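Local coordinates for protein peroxiredoxin PRX1, mitochondrial (Saccharomyces cerevisiae, PDB 5YKJ) that probably reduces peroxides in mitochondria as a 1-Cys thiol peroxidase, and is thought to be recycled through the glutathione and thioredoxin systems, at residues A50-K55 with K90-P95. Numbering follows the deposited sequence.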
loop_
_atom_site.group_PDB
_atom_site.type_symbol
_atom_site.label_atom_id
_atom_site.label_comp_id
_atom_site.label_asym_id
_atom_site.label_seq_id
_atom_site.Cartn_x
_atom_site.Cartn_y
_atom_site.Cartn_z
ATOM N N ALA A 50 -2.029 -13.497 -3.107
ATOM C CA ALA A 50 -0.680 -13.116 -3.486
ATOM C C ALA A 50 0.047 -12.345 -2.373
ATOM O O ALA A 50 1.164 -12.606 -2.090
ATOM C CB ALA A 50 -0.688 -12.347 -4.800
ATOM N N PHE A 51 -0.649 -11.397 -1.761
ATOM C CA PHE A 51 -0.055 -10.653 -0.682
ATOM C C PHE A 51 0.286 -11.594 0.456
ATOM O O PHE A 51 1.244 -11.420 1.104
ATOM C CB PHE A 51 -0.978 -9.533 -0.203
ATOM C CG PHE A 51 -0.953 -8.316 -1.079
ATOM C CD1 PHE A 51 0.154 -7.532 -1.153
ATOM C CD2 PHE A 51 -2.051 -7.958 -1.797
ATOM C CE1 PHE A 51 0.153 -6.428 -1.968
ATOM C CE2 PHE A 51 -2.042 -6.853 -2.633
ATOM C CZ PHE A 51 -0.943 -6.079 -2.713
ATOM N N ALA A 52 -0.576 -12.557 0.689
ATOM C CA ALA A 52 -0.287 -13.533 1.749
ATOM C C ALA A 52 0.968 -14.357 1.460
ATOM O O ALA A 52 1.751 -14.569 2.306
ATOM C CB ALA A 52 -1.461 -14.475 1.983
ATOM N N LYS A 53 1.093 -14.821 0.258
ATOM C CA LYS A 53 2.247 -15.611 -0.116
ATOM C C LYS A 53 3.511 -14.798 -0.034
ATOM O O LYS A 53 4.531 -15.307 0.258
ATOM C CB LYS A 53 2.196 -16.053 -1.541
ATOM C CG LYS A 53 1.175 -17.021 -2.013
ATOM C CD LYS A 53 1.753 -17.646 -3.292
ATOM C CE LYS A 53 0.879 -17.664 -4.506
ATOM N NZ LYS A 53 0.148 -18.931 -4.432
ATOM N N LEU A 54 3.406 -13.538 -0.404
ATOM C CA LEU A 54 4.560 -12.663 -0.443
ATOM C C LEU A 54 4.847 -11.868 0.817
ATOM O O LEU A 54 5.718 -11.103 0.815
ATOM C CB LEU A 54 4.452 -11.723 -1.634
ATOM C CG LEU A 54 4.477 -12.382 -3.007
ATOM C CD1 LEU A 54 3.955 -11.362 -3.995
ATOM C CD2 LEU A 54 5.916 -12.705 -3.370
ATOM N N LYS A 55 4.153 -12.141 1.903
ATOM C CA LYS A 55 4.311 -11.376 3.115
ATOM C C LYS A 55 5.805 -11.278 3.567
ATOM O O LYS A 55 6.205 -10.313 4.061
ATOM C CB LYS A 55 3.443 -11.920 4.255
ATOM C CG LYS A 55 3.673 -11.229 5.562
ATOM C CD LYS A 55 2.771 -11.714 6.656
ATOM C CE LYS A 55 3.269 -11.199 7.978
ATOM N NZ LYS A 55 4.484 -11.836 8.507
ATOM N N LYS A 90 -0.039 -21.344 4.869
ATOM C CA LYS A 90 -0.401 -21.840 6.184
ATOM C C LYS A 90 -1.203 -20.898 7.068
ATOM O O LYS A 90 -1.889 -21.282 7.894
ATOM C CB LYS A 90 0.815 -22.399 6.905
ATOM C CG LYS A 90 1.480 -23.499 6.130
ATOM C CD LYS A 90 2.578 -24.119 6.979
ATOM C CE LYS A 90 3.466 -25.031 6.150
ATOM N NZ LYS A 90 4.410 -25.799 7.013
ATOM N N ASN A 91 -1.006 -19.636 6.780
ATOM C CA ASN A 91 -1.759 -18.602 7.420
ATOM C C ASN A 91 -1.671 -17.303 6.640
ATOM O O ASN A 91 -0.806 -17.140 5.856
ATOM C CB ASN A 91 -1.403 -18.443 8.896
ATOM C CG ASN A 91 -0.208 -17.595 9.096
ATOM O OD1 ASN A 91 0.678 -17.647 8.332
ATOM N ND2 ASN A 91 -0.224 -16.789 10.091
ATOM N N VAL A 92 -2.624 -16.437 6.899
ATOM C CA VAL A 92 -2.631 -15.101 6.333
ATOM C C VAL A 92 -2.199 -14.268 7.530
ATOM O O VAL A 92 -2.934 -14.072 8.415
ATOM C CB VAL A 92 -4.012 -14.691 5.920
ATOM C CG1 VAL A 92 -4.020 -13.239 5.425
ATOM C CG2 VAL A 92 -4.445 -15.596 4.787
ATOM N N GLY A 93 -1.003 -13.764 7.459
ATOM C CA GLY A 93 -0.391 -13.036 8.532
ATOM C C GLY A 93 -0.704 -11.578 8.786
ATOM O O GLY A 93 -0.009 -10.941 9.513
ATOM N N PHE A 94 -1.722 -11.084 8.151
ATOM C CA PHE A 94 -2.131 -9.725 8.307
ATOM C C PHE A 94 -3.633 -9.715 8.477
ATOM O O PHE A 94 -4.308 -10.590 8.163
ATOM C CB PHE A 94 -1.694 -8.875 7.101
ATOM C CG PHE A 94 -2.045 -9.472 5.772
ATOM C CD1 PHE A 94 -3.317 -9.380 5.298
ATOM C CD2 PHE A 94 -1.109 -10.092 4.987
ATOM C CE1 PHE A 94 -3.657 -9.931 4.094
ATOM C CE2 PHE A 94 -1.442 -10.594 3.758
ATOM C CZ PHE A 94 -2.719 -10.542 3.325
ATOM N N PRO A 95 -4.079 -8.609 9.051
ATOM C CA PRO A 95 -5.496 -8.449 9.269
ATOM C C PRO A 95 -6.288 -8.023 8.049
ATOM O O PRO A 95 -5.762 -7.447 7.175
ATOM C CB PRO A 95 -5.593 -7.280 10.254
ATOM C CG PRO A 95 -4.227 -6.828 10.539
ATOM C CD PRO A 95 -3.344 -7.429 9.534
HETATM O O HOH W 1 0.792 -14.599 5.157
#
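Phe94 points toward the helix backbone at Phe51 and Ala52. With chi1 at 49°, its CG lies between the backbone N and the carbonyl carbon, and the ring meets the helix with CE2 and CZ foremost. Phe94 CE2 comes 3.7 Å from Ala52 CA, an oblique approach, while Phe94 CZ lies 4.1 Å from Phe51 CB; the Phe51 carbonyl carbon and Ala52 N meet the ring at its edge. Val92 CG1 sits 3.6 Å above one face of the Phe94 ring, offset toward the rim. Alanine suits position 52 because its lone methyl lets the loop draw near, touching Val92 CG2 at 4.2 Å.

From Lys55 CB, CG continues anti to the backbone N (chi1 175°), carrying the chain toward the loop; Lys55 CD then lies 3.9 Å from Gly93 CA, and Lys55 CE packs 3.6 Å from Gly93 O. The chain bends at its last torsion, and NZ forms a salt bridge with Asp59. Cutting Lys55 back to an alanine would probably strip the CD and CE packing from Gly93 and leave Asp59 without its charged mate.

A water joins the backbones, donating to Ala52 O and Asn91 O and accepting from Gly93 N.

The contact packs the end of helix 46-53 and the start of helix 55-59 against the loop linking helix 73-87 to edge strand 96-98 of the thioredoxin-fold sheet, with Phe51 and Phe94 both resting on Leu65 of strand 63-69.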